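PDB 3DTD: invasion-associated protein B, which is of unknown molecular function but probably contributes to the invasion of host cells by Bartonella henselae. Local coordinates for residues V88-E94 with G128-A134; A61-V65 with P114-D118; Y29-I34 with N157-L162. One frame throughout, in Å; residues are numbered along the deposited sequence.

Contact 1: V88-E94 with G128-A134; sequences VRLQVDE and GKHLKLA
Residues 88-92 and 130-134 run antiparallel and are laced by backbone hydrogen bonds. Arg89 and Ala134 bond to each other in both directions, as do Gln91 and Lys132; the bond from Arg89 N to Ala134 O, 2.8 Å, is almost straight. Asp93 N adds one more, to His130 O.

Beyond the strand end a carboxylate takes over as acceptor. Asp93 turns OD2 to Lys129 N, 3.0 Å away on its syn lone pair, while OD1 receives His130 N at 2.9 Å from 32° out of the carboxylate plane. Two neighbouring peptide N-H groups thus fix its rotation, a task for which the short, two-oxygen side chain of aspartate is well suited. Gly128, bare of side chain, lets its CA come within 3.8 Å of Val92 CG1.

Apolar contacts occupy the face bearing Leu90, Val92, Leu131 and Leu133. Leu90 and Leu133 lie side by side, with Leu90 CG 3.8 Å from Leu133 CD1, and Leu90 CD2 meets Leu131 CD2 at an angle. Tyr121 of helix 119-127 touches both Val92 and Leu131.

Polar residues suit the other, less buried face. Extended Lys132 lays CD 3.5 Å from Asp93 O and brings NZ near Glu94, short of a salt bridge. This alternation of apolar and polar side chains marks an amphipathic antiparallel strand pair, here the two central strands of a four-stranded sheet.

Contact 2: A61-V65 with P114-D118; sequences AMSVV and PIVFD
Ile115 reaches across to Met62 and Val64 with its end methyl. Its CB points toward strand 58-66, and from there the side chain forks. The CG2 branch turns to Leu90 of the other sheet. The longer branch leaves with CG1 between the backbone N and the carbonyl carbon, chi1 35°, and a nearly extended chi2 of 157° carries CD1 on toward strand 58-66. There CD1 lies 3.7 Å from Met62 CE and 4.1 Å from Val64 CG2, so one methyl meets two residues of the facing segment. A beta-branched residue fits this place because branching at CB gives it two arms, which serve different neighbours.

Met62 supplies the reach from the other side. With CG anti to the backbone N, its chain extends as far as SD and then bends, so that CE turns to Ile115 CD1, the two side chains crossing obliquely. Val64 is shorter and approaches Ile115 and Phe117 at about right angles; its CG2 is 4.1 Å from Phe117 CE1, near the plane of the ring and at its edge. Met62 CE lies at the same ring's edge, more loosely. The ring also meets Tyr121, Val122 and Leu125, so helix 119-127 packs on the same ring.

The two strands belong to one sheet but are separated in it by strand 72-78. Their short axes stand 9.0 Å apart and differ by 49° in direction, and side chains bridge the gap above the strand between them. No hydrogen bond joins the segments: four buried apolar residues meet through methyl groups and a ring edge alone, so cohesion here rests on dispersion and the exclusion of water.

Contact 3: Y29-I34 with N157-L162; sequences YGLWSI and NALNRL
Tyr29 lays its ring along residues 157-161 of helix 155-168. Its CB meets Ala158 CB at 4.0 Å; the small alanine lets the backbones come near, Tyr29 CA and Ala158 CA being 5.5 Å apart. Asn157 O stands 4.1 Å above one ring face, offset toward the rim. Farther out, Arg161 passes the phenol end obliquely, guanidinium and ring planes 53° apart. Tyr29 OH is 3.4 Å from Arg161 CD, a contact with the aliphatic part of the chain; both polar ends find Glu27, by hydrogen bond and salt bridge respectively.

Ile34 also reaches the helix, with CG1 anti to its carbonyl carbon, chi1 -69°. Its slender CD1 reaches between Ala158 and Arg161, 3.3 Å from Ala158 O and 3.7 Å from Arg161 CG, and touches Leu162 CD1, the two side chains lying aslant. Trp32 adds its CB against Ala158, while its indole turns from the helix segment, NE1 bonding Gln151 O.

Gly30, with positive phi, suits the type II' turn from Tyr29 to Trp32, which closes the hairpin of strands 27-29 and 32-39. Helix 155-168 lies against this end of the seven-stranded sheet, where Leu162 also touches Met47 of strand 42-52 and Leu159 faces helix 119-127.

How the contacts relate
Contact 2 stands between the other two and touches both. Toward contact 1, Leu131 CD2 lies 3.6 Å from Met62 CE and Leu90 CD2 lies 4.2 Å from Phe117 CE2, so the four-stranded and seven-stranded sheets share one apolar interior. Toward contact 3, Met62 SD packs 3.8 Å from Trp32 CH2; these two contacts use the same sheet. Contacts 1 and 3 do not meet within the chain, their nearest atoms being about 7 Å apart, yet Tyr29 packs on His130 of a neighbouring subunit. A glycerol, probably from the crystallisation liquor, is bound at Asn157 of contact 3.

Contact 1: V88-E94 with G128-A134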
loop_
_atom_site.group_PDB
_atom_site.type_symbol
_atom_site.label_atom_id
_atom_site.label_comp_id
_atom_site.label_asym_id
_atom_site.label_seq_id
_atom_site.Cartn_x
_atom_site.Cartn_y
_atom_site.Cartn_z
ATOM N N VAL C 88 -31.606 14.207 27.746
ATOM C CA VAL C 88 -31.394 14.964 26.520
ATOM C C VAL C 88 -32.670 15.762 26.257
ATOM O O VAL C 88 -33.757 15.193 26.122
ATOM C CB VAL C 88 -31.051 14.042 25.313
ATOM C CG1 VAL C 88 -30.976 14.842 24.010
ATOM C CG2 VAL C 88 -29.736 13.299 25.555
ATOM N N ARG C 89 -32.524 17.082 26.209
ATOM C CA ARG C 89 -33.640 18.005 26.034
ATOM C C ARG C 89 -33.759 18.431 24.569
ATOM O O ARG C 89 -32.780 18.849 23.953
ATOM C CB ARG C 89 -33.439 19.220 26.947
ATOM C CG ARG C 89 -34.547 20.265 26.923
ATOM C CD ARG C 89 -34.188 21.423 27.842
ATOM N NE ARG C 89 -35.215 22.462 27.865
ATOM C CZ ARG C 89 -35.170 23.585 27.152
ATOM N NH1 ARG C 89 -34.143 23.831 26.343
ATOM N NH2 ARG C 89 -36.155 24.470 27.249
ATOM N N LEU C 90 -34.966 18.307 24.025
ATOM C CA LEU C 90 -35.262 18.696 22.647
ATOM C C LEU C 90 -36.238 19.869 22.622
ATOM O O LEU C 90 -37.303 19.809 23.237
ATOM C CB LEU C 90 -35.851 17.516 21.866
ATOM C CG LEU C 90 -34.918 16.441 21.296
ATOM C CD1 LEU C 90 -34.528 15.405 22.339
ATOM C CD2 LEU C 90 -35.587 15.761 20.121
ATOM N N GLN C 91 -35.875 20.926 21.904
ATOM C CA GLN C 91 -36.700 22.128 21.821
ATOM C C GLN C 91 -36.720 22.693 20.404
ATOM O O GLN C 91 -35.671 22.905 19.800
ATOM C CB GLN C 91 -36.194 23.189 22.807
ATOM C CG GLN C 91 -37.084 24.423 22.920
ATOM C CD GLN C 91 -36.487 25.514 23.792
ATOM O OE1 GLN C 91 -35.273 25.569 24.007
ATOM N NE2 GLN C 91 -37.340 26.396 24.291
ATOM N N VAL C 92 -37.918 22.937 19.878
ATOM C CA VAL C 92 -38.047 23.605 18.589
ATOM C C VAL C 92 -37.818 25.099 18.792
ATOM O O VAL C 92 -38.662 25.798 19.365
ATOM C CB VAL C 92 -39.411 23.367 17.911
ATOM C CG1 VAL C 92 -39.354 23.813 16.466
ATOM C CG2 VAL C 92 -39.812 21.912 17.997
ATOM N N ASP C 93 -36.655 25.553 18.324
ATOM C CA ASP C 93 -36.186 26.934 18.464
ATOM C C ASP C 93 -36.221 27.421 19.916
ATOM O O ASP C 93 -35.521 26.868 20.764
ATOM C CB ASP C 93 -36.932 27.876 17.502
ATOM C CG ASP C 93 -36.729 27.501 16.042
ATOM O OD1 ASP C 93 -35.564 27.388 15.595
ATOM O OD2 ASP C 93 -37.741 27.326 15.335
ATOM N N GLU C 94 -37.046 28.427 20.199
ATOM C CA GLU C 94 -37.124 29.016 21.538
ATOM C C GLU C 94 -38.529 28.951 22.134
ATOM O O GLU C 94 -38.812 29.598 23.143
ATOM C CB GLU C 94 -36.620 30.465 21.518
ATOM C CG GLU C 94 -35.115 30.604 21.313
ATOM C CD GLU C 94 -34.653 32.054 21.264
ATOM O OE1 GLU C 94 -34.976 32.826 22.194
ATOM O OE2 GLU C 94 -33.953 32.418 20.294
ATOM N N GLY C 128 -40.789 25.230 12.476
ATOM C CA GLY C 128 -39.506 25.585 13.082
ATOM C C GLY C 128 -38.335 25.659 12.125
ATOM O O GLY C 128 -38.433 25.224 10.980
ATOM N N LYS C 129 -37.227 26.213 12.613
ATOM C CA LYS C 129 -35.981 26.316 11.849
ATOM C C LYS C 129 -34.894 25.378 12.380
ATOM O O LYS C 129 -34.193 24.726 11.605
ATOM C CB LYS C 129 -35.478 27.764 11.824
ATOM C CG LYS C 129 -35.913 28.541 10.577
ATOM C CD LYS C 129 -36.094 30.030 10.844
ATOM C CE LYS C 129 -37.510 30.335 11.318
ATOM N NZ LYS C 129 -37.756 31.797 11.442
ATOM N N HIS C 130 -34.769 25.299 13.693
ATOM C CA HIS C 130 -33.807 24.447 14.376
ATOM C C HIS C 130 -34.464 23.613 15.433
ATOM O O HIS C 130 -35.276 24.064 16.151
ATOM C CB HIS C 130 -32.757 25.272 15.073
ATOM C CG HIS C 130 -31.690 25.764 14.172
ATOM N ND1 HIS C 130 -30.434 26.078 14.613
ATOM C CD2 HIS C 130 -31.693 26.001 12.850
ATOM C CE1 HIS C 130 -29.703 26.466 13.594
ATOM N NE2 HIS C 130 -30.449 26.442 12.514
ATOM N N LEU C 131 -34.067 22.381 15.538
ATOM C CA LEU C 131 -34.392 21.576 16.704
ATOM C C LEU C 131 -33.172 21.571 17.616
ATOM O O LEU C 131 -32.191 20.880 17.349
ATOM C CB LEU C 131 -34.792 20.156 16.308
ATOM C CG LEU C 131 -35.123 19.182 17.448
ATOM C CD1 LEU C 131 -36.297 19.662 18.301
ATOM C CD2 LEU C 131 -35.413 17.826 16.877
ATOM N N LYS C 132 -33.233 22.374 18.674
ATOM C CA LYS C 132 -32.108 22.558 19.582
ATOM C C LYS C 132 -31.979 21.402 20.564
ATOM O O LYS C 132 -32.972 20.937 21.130
ATOM C CB LYS C 132 -32.242 23.882 20.339
ATOM C CG LYS C 132 -32.047 25.124 19.475
ATOM C CD LYS C 132 -32.089 26.388 20.314
ATOM C CE LYS C 132 -31.925 27.629 19.450
ATOM N NZ LYS C 132 -31.992 28.885 20.253
ATOM N N LEU C 133 -30.747 20.938 20.750
ATOM C CA LEU C 133 -30.461 19.860 21.694
ATOM C C LEU C 133 -29.699 20.372 22.916
ATOM O O LEU C 133 -28.822 21.231 22.795
ATOM C CB LEU C 133 -29.668 18.731 21.028
ATOM C CG LEU C 133 -30.212 17.751 19.975
ATOM C CD1 LEU C 133 -31.724 17.846 19.724
ATOM C CD2 LEU C 133 -29.461 17.907 18.675
ATOM N N ALA C 134 -30.046 19.841 24.085
ATOM C CA ALA C 134 -29.355 20.162 25.335
ATOM C C ALA C 134 -29.050 18.887 26.119
ATOM O O ALA C 134 -29.946 18.080 26.385
ATOM C CB ALA C 134 -30.189 21.124 26.175
#

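Contact 2: A61-V65 with P114-D118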
loop_
_atom_site.group_PDB
_atom_site.type_symbol
_atom_site.label_atom_id
_atom_site.label_comp_id
_atom_site.label_asym_id
_atom_site.label_seq_id
_atom_site.Cartn_x
_atom_site.Cartn_y
_atom_site.Cartn_z
ATOM N N ALA C 61 -27.253 12.929 14.252
ATOM C CA ALA C 61 -28.100 12.379 13.197
ATOM C C ALA C 61 -29.523 12.151 13.713
ATOM O O ALA C 61 -29.737 11.943 14.904
ATOM C CB ALA C 61 -27.510 11.076 12.655
ATOM N N MET C 62 -30.495 12.210 12.810
ATOM C CA MET C 62 -31.890 11.988 13.161
ATOM C C MET C 62 -32.561 11.159 12.079
ATOM O O MET C 62 -32.434 11.471 10.904
ATOM C CB MET C 62 -32.621 13.324 13.362
ATOM C CG MET C 62 -34.124 13.189 13.631
ATOM S SD MET C 62 -34.909 14.651 14.333
ATOM C CE MET C 62 -34.299 14.525 16.005
ATOM N N SER C 63 -33.253 10.097 12.484
ATOM C CA SER C 63 -34.007 9.250 11.563
ATOM C C SER C 63 -35.416 9.045 12.105
ATOM O O SER C 63 -35.593 8.765 13.290
ATOM C CB SER C 63 -33.304 7.907 11.354
ATOM O OG SER C 63 -33.765 7.266 10.175
ATOM N N VAL C 64 -36.411 9.183 11.231
ATOM C CA VAL C 64 -37.807 9.311 11.649
ATOM C C VAL C 64 -38.775 8.581 10.702
ATOM O O VAL C 64 -38.600 8.610 9.483
ATOM C CB VAL C 64 -38.158 10.826 11.870
ATOM C CG1 VAL C 64 -39.456 11.249 11.199
ATOM C CG2 VAL C 64 -38.140 11.170 13.354
ATOM N N VAL C 65 -39.760 7.889 11.281
ATOM C CA VAL C 65 -40.832 7.240 10.520
ATOM C C VAL C 65 -42.207 7.775 10.914
ATOM O O VAL C 65 -42.392 8.294 12.017
ATOM C CB VAL C 65 -40.830 5.682 10.659
ATOM C CG1 VAL C 65 -39.605 5.080 10.002
ATOM C CG2 VAL C 65 -40.940 5.240 12.122
ATOM N N PRO C 114 -33.991 7.593 21.650
ATOM C CA PRO C 114 -35.319 7.383 21.066
ATOM C C PRO C 114 -36.211 8.608 21.246
ATOM O O PRO C 114 -36.198 9.238 22.305
ATOM C CB PRO C 114 -35.888 6.206 21.871
ATOM C CG PRO C 114 -34.752 5.638 22.624
ATOM C CD PRO C 114 -33.784 6.749 22.838
ATOM N N ILE C 115 -36.971 8.931 20.208
ATOM C CA ILE C 115 -37.822 10.113 20.200
ATOM C C ILE C 115 -39.213 9.768 19.686
ATOM O O ILE C 115 -39.358 9.000 18.740
ATOM C CB ILE C 115 -37.208 11.258 19.355
ATOM C CG1 ILE C 115 -36.448 10.685 18.151
ATOM C CG2 ILE C 115 -36.269 12.089 20.217
ATOM C CD1 ILE C 115 -36.278 11.614 16.983
ATOM N N VAL C 116 -40.229 10.312 20.351
ATOM C CA VAL C 116 -41.620 10.199 19.922
ATOM C C VAL C 116 -42.218 11.608 19.921
ATOM O O VAL C 116 -42.164 12.309 20.932
ATOM C CB VAL C 116 -42.445 9.253 20.846
ATOM C CG1 VAL C 116 -43.923 9.297 20.496
ATOM C CG2 VAL C 116 -41.938 7.818 20.758
ATOM N N PHE C 117 -42.768 12.020 18.782
ATOM C CA PHE C 117 -43.376 13.343 18.644
ATOM C C PHE C 117 -44.896 13.250 18.538
ATOM O O PHE C 117 -45.416 12.564 17.656
ATOM C CB PHE C 117 -42.829 14.059 17.407
ATOM C CG PHE C 117 -41.331 14.195 17.381
ATOM C CD1 PHE C 117 -40.594 13.684 16.320
ATOM C CD2 PHE C 117 -40.657 14.841 18.405
ATOM C CE1 PHE C 117 -39.211 13.817 16.285
ATOM C CE2 PHE C 117 -39.276 14.978 18.380
ATOM C CZ PHE C 117 -38.553 14.466 17.318
ATOM N N ASP C 118 -45.604 13.944 19.431
ATOM C CA ASP C 118 -47.064 14.061 19.326
ATOM C C ASP C 118 -47.480 15.068 18.247
ATOM O O ASP C 118 -46.628 15.778 17.705
ATOM C CB ASP C 118 -47.717 14.372 20.687
ATOM C CG ASP C 118 -47.144 15.614 21.371
ATOM O OD1 ASP C 118 -47.021 16.685 20.743
ATOM O OD2 ASP C 118 -46.840 15.522 22.576
#

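Contact 3: Y29-I34 with N157-L162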
loop_
_atom_site.group_PDB
_atom_site.type_symbol
_atom_site.label_atom_id
_atom_site.label_comp_id
_atom_site.label_asym_id
_atom_site.label_seq_id
_atom_site.Cartn_x
_atom_site.Cartn_y
_atom_site.Cartn_z
ATOM N N TYR C 29 -35.576 16.672 0.143
ATOM C CA TYR C 29 -36.494 17.769 0.415
ATOM C C TYR C 29 -35.809 18.750 1.343
ATOM O O TYR C 29 -35.762 18.541 2.556
ATOM C CB TYR C 29 -37.804 17.253 1.018
ATOM C CG TYR C 29 -38.580 16.386 0.061
ATOM C CD1 TYR C 29 -39.432 16.952 -0.884
ATOM C CD2 TYR C 29 -38.444 14.997 0.083
ATOM C CE1 TYR C 29 -40.135 16.160 -1.778
ATOM C CE2 TYR C 29 -39.141 14.195 -0.812
ATOM C CZ TYR C 29 -39.983 14.783 -1.738
ATOM O OH TYR C 29 -40.679 14.000 -2.624
ATOM N N GLY C 30 -35.262 19.809 0.749
ATOM C CA GLY C 30 -34.467 20.786 1.467
ATOM C C GLY C 30 -33.205 20.129 1.980
ATOM O O GLY C 30 -32.372 19.673 1.198
ATOM N N LEU C 31 -33.089 20.061 3.301
ATOM C CA LEU C 31 -31.946 19.431 3.949
ATOM C C LEU C 31 -32.262 17.997 4.382
ATOM O O LEU C 31 -31.394 17.285 4.880
ATOM C CB LEU C 31 -31.475 20.271 5.140
ATOM C CG LEU C 31 -30.890 21.658 4.852
ATOM C CD1 LEU C 31 -30.627 22.403 6.142
ATOM C CD2 LEU C 31 -29.612 21.580 4.023
ATOM N N TRP C 32 -33.501 17.571 4.163
ATOM C CA TRP C 32 -33.949 16.253 4.603
ATOM C C TRP C 32 -33.972 15.229 3.477
ATOM O O TRP C 32 -34.245 15.566 2.325
ATOM C CB TRP C 32 -35.310 16.356 5.298
ATOM C CG TRP C 32 -35.181 16.873 6.686
ATOM C CD1 TRP C 32 -34.989 18.171 7.063
ATOM C CD2 TRP C 32 -35.197 16.099 7.894
ATOM N NE1 TRP C 32 -34.891 18.256 8.431
ATOM C CE2 TRP C 32 -35.017 16.999 8.967
ATOM C CE3 TRP C 32 -35.347 14.732 8.173
ATOM C CZ2 TRP C 32 -34.989 16.578 10.301
ATOM C CZ3 TRP C 32 -35.321 14.314 9.498
ATOM C CH2 TRP C 32 -35.143 15.237 10.546
ATOM N N SER C 33 -33.657 13.983 3.828
ATOM C CA SER C 33 -33.616 12.876 2.872
ATOM C C SER C 33 -34.658 11.803 3.189
ATOM O O SER C 33 -35.031 11.615 4.344
ATOM C CB SER C 33 -32.222 12.243 2.836
ATOM O OG SER C 33 -31.231 13.186 2.468
ATOM N N ILE C 34 -35.122 11.111 2.149
ATOM C CA ILE C 34 -36.063 10.002 2.295
ATOM C C ILE C 34 -35.565 8.748 1.570
ATOM O O ILE C 34 -35.223 8.791 0.384
ATOM C CB ILE C 34 -37.502 10.374 1.817
ATOM C CG1 ILE C 34 -38.126 11.398 2.764
ATOM C CG2 ILE C 34 -38.412 9.135 1.742
ATOM C CD1 ILE C 34 -39.392 12.001 2.253
ATOM N N ASN C 157 -42.088 19.338 4.063
ATOM C CA ASN C 157 -42.216 18.729 2.736
ATOM C C ASN C 157 -41.823 17.256 2.677
ATOM O O ASN C 157 -42.435 16.482 1.937
ATOM C CB ASN C 157 -41.430 19.521 1.690
ATOM C CG ASN C 157 -42.129 20.805 1.280
ATOM O OD1 ASN C 157 -43.355 20.918 1.345
ATOM N ND2 ASN C 157 -41.347 21.781 0.841
ATOM N N ALA C 158 -40.811 16.879 3.459
ATOM C CA ALA C 158 -40.420 15.478 3.591
ATOM C C ALA C 158 -41.477 14.658 4.341
ATOM O O ALA C 158 -41.743 13.514 3.981
ATOM C CB ALA C 158 -39.054 15.347 4.254
ATOM N N LEU C 159 -42.089 15.252 5.362
ATOM C CA LEU C 159 -43.150 14.575 6.108
ATOM C C LEU C 159 -44.421 14.398 5.274
ATOM O O LEU C 159 -45.086 13.371 5.377
ATOM C CB LEU C 159 -43.445 15.295 7.423
ATOM C CG LEU C 159 -44.411 14.640 8.412
ATOM C CD1 LEU C 159 -44.059 13.181 8.704
ATOM C CD2 LEU C 159 -44.427 15.448 9.682
ATOM N N ASN C 160 -44.731 15.391 4.442
ATOM C CA ASN C 160 -45.817 15.305 3.460
ATOM C C ASN C 160 -45.641 14.170 2.457
ATOM O O ASN C 160 -46.614 13.520 2.072
ATOM C CB ASN C 160 -45.961 16.624 2.698
ATOM C CG ASN C 160 -46.543 17.731 3.549
ATOM O OD1 ASN C 160 -47.017 17.492 4.651
ATOM N ND2 ASN C 160 -46.505 18.955 3.038
ATOM N N ARG C 161 -44.396 13.959 2.035
ATOM C CA ARG C 161 -44.023 12.845 1.171
ATOM C C ARG C 161 -44.160 11.500 1.892
ATOM O O ARG C 161 -44.614 10.524 1.297
ATOM C CB ARG C 161 -42.602 13.053 0.633
ATOM C CG ARG C 161 -42.077 11.960 -0.296
ATOM C CD ARG C 161 -42.935 11.769 -1.524
ATOM N NE ARG C 161 -42.355 10.773 -2.414
ATOM C CZ ARG C 161 -43.043 10.056 -3.295
ATOM N NH1 ARG C 161 -44.357 10.214 -3.411
ATOM N NH2 ARG C 161 -42.413 9.174 -4.055
ATOM N N LEU C 162 -43.787 11.471 3.171
ATOM C CA LEU C 162 -43.958 10.294 4.021
ATOM C C LEU C 162 -45.426 9.905 4.213
ATOM O O LEU C 162 -45.753 8.716 4.267
ATOM C CB LEU C 162 -43.273 10.510 5.378
ATOM C CG LEU C 162 -42.104 9.597 5.766
ATOM C CD1 LEU C 162 -41.011 9.515 4.719
ATOM C CD2 LEU C 162 -41.544 10.009 7.107
#